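Local coordinates for protein alanine racemase (Oenococcus oeni PSU-1, PDB 3HUR) that belongs to the alanine racemase family, pairing an N-terminal TIM-type barrel domain with a C-terminal domain built largely of beta strands, at residues A[296-310]-A[326-340]. Residues are numbered along the deposited sequence; the frame is centred on the assembly and turned at random.
Sequences RRMQKSSVIINGKRM and DRKYPIGTRVTLIGK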
loop_
_atom_site.group_PDB
_atom_site.type_symbol
_atom_site.label_atom_id
_atom_site.label_comp_id
_atom_site.label_asym_id
_atom_site.label_seq_id
_atom_site.Cartn_x
_atom_site.Cartn_y
_atom_site.Cartn_z
ATOM N N ARG A 296 -4.343 -2.013 10.714
ATOM C CA ARG A 296 -4.742 -0.644 10.471
ATOM C C ARG A 296 -6.240 -0.414 10.632
ATOM O O ARG A 296 -6.659 0.723 10.533
ATOM C CB ARG A 296 -4.158 -0.082 9.156
ATOM C CG ARG A 296 -4.909 -0.367 7.873
ATOM C CD ARG A 296 -3.940 -0.310 6.647
ATOM N NE ARG A 296 -4.266 -1.333 5.618
ATOM C CZ ARG A 296 -3.367 -1.991 4.860
ATOM N NH1 ARG A 296 -2.050 -1.776 4.986
ATOM N NH2 ARG A 296 -3.776 -2.918 3.994
ATOM N N ARG A 297 -7.042 -1.439 10.950
ATOM C CA ARG A 297 -8.413 -1.191 11.353
ATOM C C ARG A 297 -8.617 -1.232 12.859
ATOM O O ARG A 297 -9.763 -1.073 13.334
ATOM C CB ARG A 297 -9.393 -2.151 10.670
ATOM C CG ARG A 297 -9.493 -3.540 11.235
ATOM C CD ARG A 297 -10.849 -4.175 10.930
ATOM N NE ARG A 297 -11.097 -4.449 9.503
ATOM C CZ ARG A 297 -12.319 -4.643 8.982
ATOM N NH1 ARG A 297 -13.383 -4.622 9.765
ATOM N NH2 ARG A 297 -12.480 -4.888 7.675
ATOM N N MET A 298 -7.534 -1.439 13.610
ATOM C CA MET A 298 -7.627 -1.557 15.054
ATOM C C MET A 298 -7.079 -0.312 15.766
ATOM O O MET A 298 -6.126 0.318 15.314
ATOM C CB MET A 298 -6.874 -2.788 15.544
ATOM C CG MET A 298 -7.238 -4.091 14.875
ATOM S SD MET A 298 -8.879 -4.674 15.136
ATOM C CE MET A 298 -8.783 -5.808 13.768
ATOM N N GLN A 299 -7.678 0.035 16.892
ATOM C CA GLN A 299 -7.177 1.124 17.670
ATOM C C GLN A 299 -5.877 0.649 18.293
ATOM O O GLN A 299 -5.739 -0.516 18.685
ATOM C CB GLN A 299 -8.209 1.557 18.729
ATOM C CG GLN A 299 -8.419 0.576 19.893
ATOM C CD GLN A 299 -9.028 1.237 21.127
ATOM O OE1 GLN A 299 -10.228 1.602 21.143
ATOM N NE2 GLN A 299 -8.205 1.405 22.171
ATOM N N LYS A 300 -4.917 1.545 18.401
ATOM C CA LYS A 300 -3.617 1.151 18.870
ATOM C C LYS A 300 -3.250 1.749 20.240
ATOM O O LYS A 300 -2.071 1.928 20.555
ATOM C CB LYS A 300 -2.598 1.457 17.772
ATOM C CG LYS A 300 -2.639 0.368 16.700
ATOM C CD LYS A 300 -1.982 0.779 15.395
ATOM C CE LYS A 300 -2.851 1.729 14.568
ATOM N NZ LYS A 300 -3.594 1.031 13.514
ATOM N N SER A 301 -4.256 1.982 21.077
ATOM C CA SER A 301 -4.032 2.384 22.475
ATOM C C SER A 301 -4.389 1.326 23.514
ATOM O O SER A 301 -3.967 1.429 24.675
ATOM C CB SER A 301 -4.815 3.660 22.788
ATOM O OG SER A 301 -6.119 3.616 22.245
ATOM N N SER A 302 -5.137 0.297 23.128
ATOM C CA SER A 302 -5.581 -0.701 24.096
ATOM C C SER A 302 -5.866 -2.066 23.520
ATOM O O SER A 302 -6.231 -2.190 22.365
ATOM C CB SER A 302 -6.865 -0.214 24.744
ATOM O OG SER A 302 -6.537 0.511 25.887
ATOM N N VAL A 303 -5.745 -3.089 24.352
ATOM C CA VAL A 303 -6.183 -4.424 23.959
ATOM C C VAL A 303 -6.945 -4.993 25.135
ATOM O O VAL A 303 -6.879 -4.432 26.236
ATOM C CB VAL A 303 -4.983 -5.316 23.592
ATOM C CG1 VAL A 303 -4.236 -4.745 22.401
ATOM C CG2 VAL A 303 -4.039 -5.446 24.768
ATOM N N ILE A 304 -7.660 -6.092 24.916
ATOM C CA ILE A 304 -8.345 -6.773 25.991
ATOM C C ILE A 304 -7.639 -8.054 26.377
ATOM O O ILE A 304 -7.422 -8.943 25.558
ATOM C CB ILE A 304 -9.797 -7.130 25.603
ATOM C CG1 ILE A 304 -10.629 -5.865 25.405
ATOM C CG2 ILE A 304 -10.439 -8.042 26.646
ATOM C CD1 ILE A 304 -11.766 -6.048 24.370
ATOM N N ILE A 305 -7.308 -8.138 27.653
ATOM C CA ILE A 305 -6.752 -9.333 28.236
ATOM C C ILE A 305 -7.544 -9.616 29.491
ATOM O O ILE A 305 -7.681 -8.743 30.365
ATOM C CB ILE A 305 -5.281 -9.134 28.628
ATOM C CG1 ILE A 305 -4.406 -8.998 27.391
ATOM C CG2 ILE A 305 -4.785 -10.308 29.409
ATOM C CD1 ILE A 305 -3.034 -8.450 27.672
ATOM N N ASN A 306 -8.076 -10.831 29.578
ATOM C CA ASN A 306 -8.791 -11.251 30.783
ATOM C C ASN A 306 -10.003 -10.379 31.078
ATOM O O ASN A 306 -10.213 -9.947 32.218
ATOM C CB ASN A 306 -7.851 -11.207 31.987
ATOM C CG ASN A 306 -8.120 -12.327 32.960
ATOM O OD1 ASN A 306 -7.656 -13.447 32.759
ATOM N ND2 ASN A 306 -8.851 -12.039 34.015
ATOM N N GLY A 307 -10.786 -10.091 30.045
ATOM C CA GLY A 307 -11.951 -9.225 30.204
ATOM C C GLY A 307 -11.586 -7.763 30.422
ATOM O O GLY A 307 -12.423 -6.892 30.279
ATOM N N LYS A 308 -10.325 -7.484 30.733
ATOM C CA LYS A 308 -9.923 -6.124 31.041
ATOM C C LYS A 308 -9.111 -5.500 29.908
ATOM O O LYS A 308 -8.497 -6.159 29.064
ATOM C CB LYS A 308 -9.119 -6.048 32.359
ATOM C CG LYS A 308 -9.432 -7.170 33.386
ATOM C CD LYS A 308 -9.250 -6.716 34.865
ATOM C CE LYS A 308 -9.783 -7.773 35.882
ATOM N NZ LYS A 308 -8.732 -8.791 36.273
ATOM N N ARG A 309 -9.037 -4.196 29.990
ATOM C CA ARG A 309 -8.547 -3.392 28.939
ATOM C C ARG A 309 -7.195 -2.763 29.360
ATOM O O ARG A 309 -7.174 -1.764 30.066
ATOM C CB ARG A 309 -9.632 -2.363 28.740
ATOM C CG ARG A 309 -9.636 -1.704 27.424
ATOM C CD ARG A 309 -10.960 -0.918 27.194
ATOM N NE ARG A 309 -10.711 0.207 26.283
ATOM C CZ ARG A 309 -10.017 1.322 26.589
ATOM N NH1 ARG A 309 -9.511 1.520 27.813
ATOM N NH2 ARG A 309 -9.834 2.269 25.658
ATOM N N MET A 310 -6.072 -3.368 28.941
ATOM C CA MET A 310 -4.720 -2.879 29.307
ATOM C C MET A 310 -4.105 -2.064 28.153
ATOM O O MET A 310 -4.459 -2.288 26.993
ATOM C CB MET A 310 -3.823 -4.045 29.746
ATOM C CG MET A 310 -4.315 -4.704 31.043
ATOM S SD MET A 310 -3.787 -6.375 31.239
ATOM C CE MET A 310 -5.167 -7.210 32.032
ATOM N N ASP A 326 -1.591 -5.501 34.243
ATOM C CA ASP A 326 -1.966 -5.049 35.590
ATOM C C ASP A 326 -1.312 -5.947 36.640
ATOM O O ASP A 326 -0.899 -5.484 37.703
ATOM C CB ASP A 326 -3.502 -4.820 35.775
ATOM C CG ASP A 326 -4.369 -6.067 35.513
ATOM O OD1 ASP A 326 -3.838 -7.130 35.106
ATOM O OD2 ASP A 326 -5.619 -5.969 35.722
ATOM N N ARG A 327 -1.170 -7.216 36.315
ATOM C CA ARG A 327 -0.375 -8.135 37.120
ATOM C C ARG A 327 0.457 -8.931 36.130
ATOM O O ARG A 327 0.512 -8.579 34.965
ATOM C CB ARG A 327 -1.284 -9.040 37.977
ATOM C CG ARG A 327 -2.594 -9.411 37.323
ATOM C CD ARG A 327 -3.209 -10.649 37.958
ATOM N NE ARG A 327 -2.824 -11.875 37.249
ATOM C CZ ARG A 327 -3.671 -12.759 36.723
ATOM N NH1 ARG A 327 -3.182 -13.831 36.089
ATOM N NH2 ARG A 327 -4.993 -12.593 36.831
ATOM N N LYS A 328 1.102 -9.994 36.580
ATOM C CA LYS A 328 1.923 -10.809 35.702
ATOM C C LYS A 328 0.981 -11.811 35.045
ATOM O O LYS A 328 0.144 -12.390 35.748
ATOM C CB LYS A 328 3.013 -11.511 36.539
ATOM C CG LYS A 328 4.003 -12.400 35.752
ATOM C CD LYS A 328 4.723 -13.408 36.673
ATOM C CE LYS A 328 5.831 -14.199 35.932
ATOM N NZ LYS A 328 5.976 -15.624 36.425
ATOM N N TYR A 329 1.082 -12.017 33.722
ATOM C CA TYR A 329 0.355 -13.133 33.084
ATOM C C TYR A 329 1.317 -14.104 32.450
ATOM O O TYR A 329 2.399 -13.721 32.042
ATOM C CB TYR A 329 -0.648 -12.649 32.036
ATOM C CG TYR A 329 -1.794 -11.894 32.618
ATOM C CD1 TYR A 329 -1.618 -10.594 33.082
ATOM C CD2 TYR A 329 -3.042 -12.462 32.730
ATOM C CE1 TYR A 329 -2.656 -9.876 33.636
ATOM C CE2 TYR A 329 -4.109 -11.741 33.298
ATOM C CZ TYR A 329 -3.888 -10.450 33.739
ATOM O OH TYR A 329 -4.896 -9.722 34.307
ATOM N N PRO A 330 0.922 -15.372 32.345
ATOM C CA PRO A 330 1.767 -16.345 31.713
ATOM C C PRO A 330 1.735 -16.256 30.185
ATOM O O PRO A 330 0.718 -15.877 29.584
ATOM C CB PRO A 330 1.134 -17.660 32.142
ATOM C CG PRO A 330 -0.274 -17.349 32.243
ATOM C CD PRO A 330 -0.331 -15.978 32.816
ATOM N N ILE A 331 2.820 -16.692 29.551
ATOM C CA ILE A 331 2.867 -16.631 28.116
ATOM C C ILE A 331 1.743 -17.514 27.623
ATOM O O ILE A 331 1.345 -18.449 28.291
ATOM C CB ILE A 331 4.274 -17.007 27.534
ATOM C CG1 ILE A 331 4.580 -18.474 27.732
ATOM C CG2 ILE A 331 5.402 -16.118 28.124
ATOM C CD1 ILE A 331 4.472 -19.247 26.458
ATOM N N GLY A 332 1.192 -17.185 26.472
ATOM C CA GLY A 332 0.098 -17.999 25.927
ATOM C C GLY A 332 -1.276 -17.469 26.278
ATOM O O GLY A 332 -2.254 -17.973 25.784
ATOM N N THR A 333 -1.327 -16.441 27.124
ATOM C CA THR A 333 -2.552 -15.779 27.503
ATOM C C THR A 333 -3.152 -15.025 26.334
ATOM O O THR A 333 -2.473 -14.241 25.710
ATOM C CB THR A 333 -2.275 -14.776 28.632
ATOM O OG1 THR A 333 -1.858 -15.500 29.801
ATOM C CG2 THR A 333 -3.497 -13.946 28.958
ATOM N N ARG A 334 -4.448 -15.241 26.089
ATOM C CA ARG A 334 -5.140 -14.687 24.943
ATOM C C ARG A 334 -5.241 -13.199 25.002
ATOM O O ARG A 334 -5.433 -12.659 26.065
ATOM C CB ARG A 334 -6.558 -15.230 24.862
ATOM C CG ARG A 334 -7.299 -14.780 23.594
ATOM C CD ARG A 334 -8.565 -15.570 23.399
ATOM N NE ARG A 334 -9.670 -14.875 24.039
ATOM C CZ ARG A 334 -10.927 -15.290 24.058
ATOM N NH1 ARG A 334 -11.288 -16.448 23.502
ATOM N NH2 ARG A 334 -11.834 -14.530 24.662
ATOM N N VAL A 335 -5.127 -12.557 23.842
ATOM C CA VAL A 335 -5.323 -11.119 23.716
ATOM C C VAL A 335 -6.338 -10.845 22.615
ATOM O O VAL A 335 -6.368 -11.539 21.602
ATOM C CB VAL A 335 -4.028 -10.444 23.359
ATOM C CG1 VAL A 335 -4.250 -9.001 23.136
ATOM C CG2 VAL A 335 -2.978 -10.689 24.468
ATOM N N THR A 336 -7.210 -9.868 22.837
ATOM C CA THR A 336 -8.233 -9.516 21.854
ATOM C C THR A 336 -8.036 -8.066 21.421
ATOM O O THR A 336 -7.851 -7.176 22.234
ATOM C CB THR A 336 -9.660 -9.711 22.384
ATOM O OG1 THR A 336 -9.829 -11.069 22.782
ATOM C CG2 THR A 336 -10.679 -9.410 21.304
ATOM N N LEU A 337 -8.050 -7.853 20.117
ATOM C CA LEU A 337 -7.865 -6.543 19.568
ATOM C C LEU A 337 -9.188 -5.812 19.569
ATOM O O LEU A 337 -10.234 -6.440 19.549
ATOM C CB LEU A 337 -7.264 -6.661 18.167
ATOM C CG LEU A 337 -5.747 -6.689 18.372
ATOM C CD1 LEU A 337 -5.152 -7.982 17.970
ATOM C CD2 LEU A 337 -5.099 -5.468 17.694
ATOM N N ILE A 338 -9.113 -4.478 19.634
ATOM C CA ILE A 338 -10.275 -3.614 19.625
ATOM C C ILE A 338 -10.274 -2.789 18.362
ATOM O O ILE A 338 -9.279 -2.149 18.031
ATOM C CB ILE A 338 -10.276 -2.607 20.798
ATOM C CG1 ILE A 338 -10.107 -3.329 22.153
ATOM C CG2 ILE A 338 -11.569 -1.731 20.739
ATOM C CD1 ILE A 338 -9.874 -2.340 23.329
ATOM N N GLY A 339 -11.402 -2.796 17.666
ATOM C CA GLY A 339 -11.548 -2.072 16.402
ATOM C C GLY A 339 -11.876 -0.595 16.591
ATOM O O GLY A 339 -12.662 -0.219 17.475
ATOM N N LYS A 340 -11.269 0.239 15.748
ATOM C CA LYS A 340 -11.636 1.643 15.608
ATOM C C LYS A 340 -13.157 1.820 15.529
ATOM O O LYS A 340 -13.701 2.764 16.105
ATOM C CB LYS A 340 -10.981 2.221 14.349
ATOM C CG LYS A 340 -9.451 2.414 14.443
ATOM C CD LYS A 340 -8.910 3.103 13.193
ATOM C CE LYS A 340 -7.417 3.467 13.341
ATOM N NZ LYS A 340 -6.728 3.615 12.003
HETATM O O HOH W 1 -6.764 -3.007 19.841
#
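A single water joins the two segments where strand 334-339 meets the corner at K300 and S301: it accepts from I338 N at 2.8 Å and lies within donating distance of Q299 O and S302 O, with more acceptors around it than protons. Here it stands in for a direct backbone bond, consistent with the chain turning. Beyond the corner, I304 and T336 form an antiparallel hydrogen-bonded pair, I304 N reaching T336 O at 2.9 Å, almost straight (179°), and T336 N returning to I304 O. Before it, M298 and G339 form an antiparallel non-hydrogen-bonded pair, flanked by the bonds Q299 N to I338 O and K340 N to R297 O, while K340, extended past CG, carries NZ to R296 O at 3.2 Å.

I338 spans the corner with its two branches. CG2, anti to the backbone N, packs against the amide end of Q299, whereas CG1, beside that N (chi1 -54°), carries CD1 to S302 CB and R309 NE; the I304 side chain crosses that of I338 at about a right angle, its CD1 touching I338 CG1. On the other face of the sheet V303 CB meets V335 CG1 at 3.8 Å.

At the type I' hairpin turn I305-K308, the Y329 ring has I305 CG2 over one face and the R327 guanidinium over the other, both offset toward the rim. Its OH binds D326 OD1 at 2.9 Å, on the syn lone pair. M310 SD makes an oblique Met-aromatic contact, 5.3 Å from the Y329 ring centroid.

Strand 334-339 also pairs with strand 251-263, adding the hairpin to the C-terminal domain's beta sheet. Backbone bonds, one lysine-to-carbonyl bond and one water carry the polar link, while aliphatic packing and the tyrosine ring held between I305 and R327 probably fix how the hairpin lies.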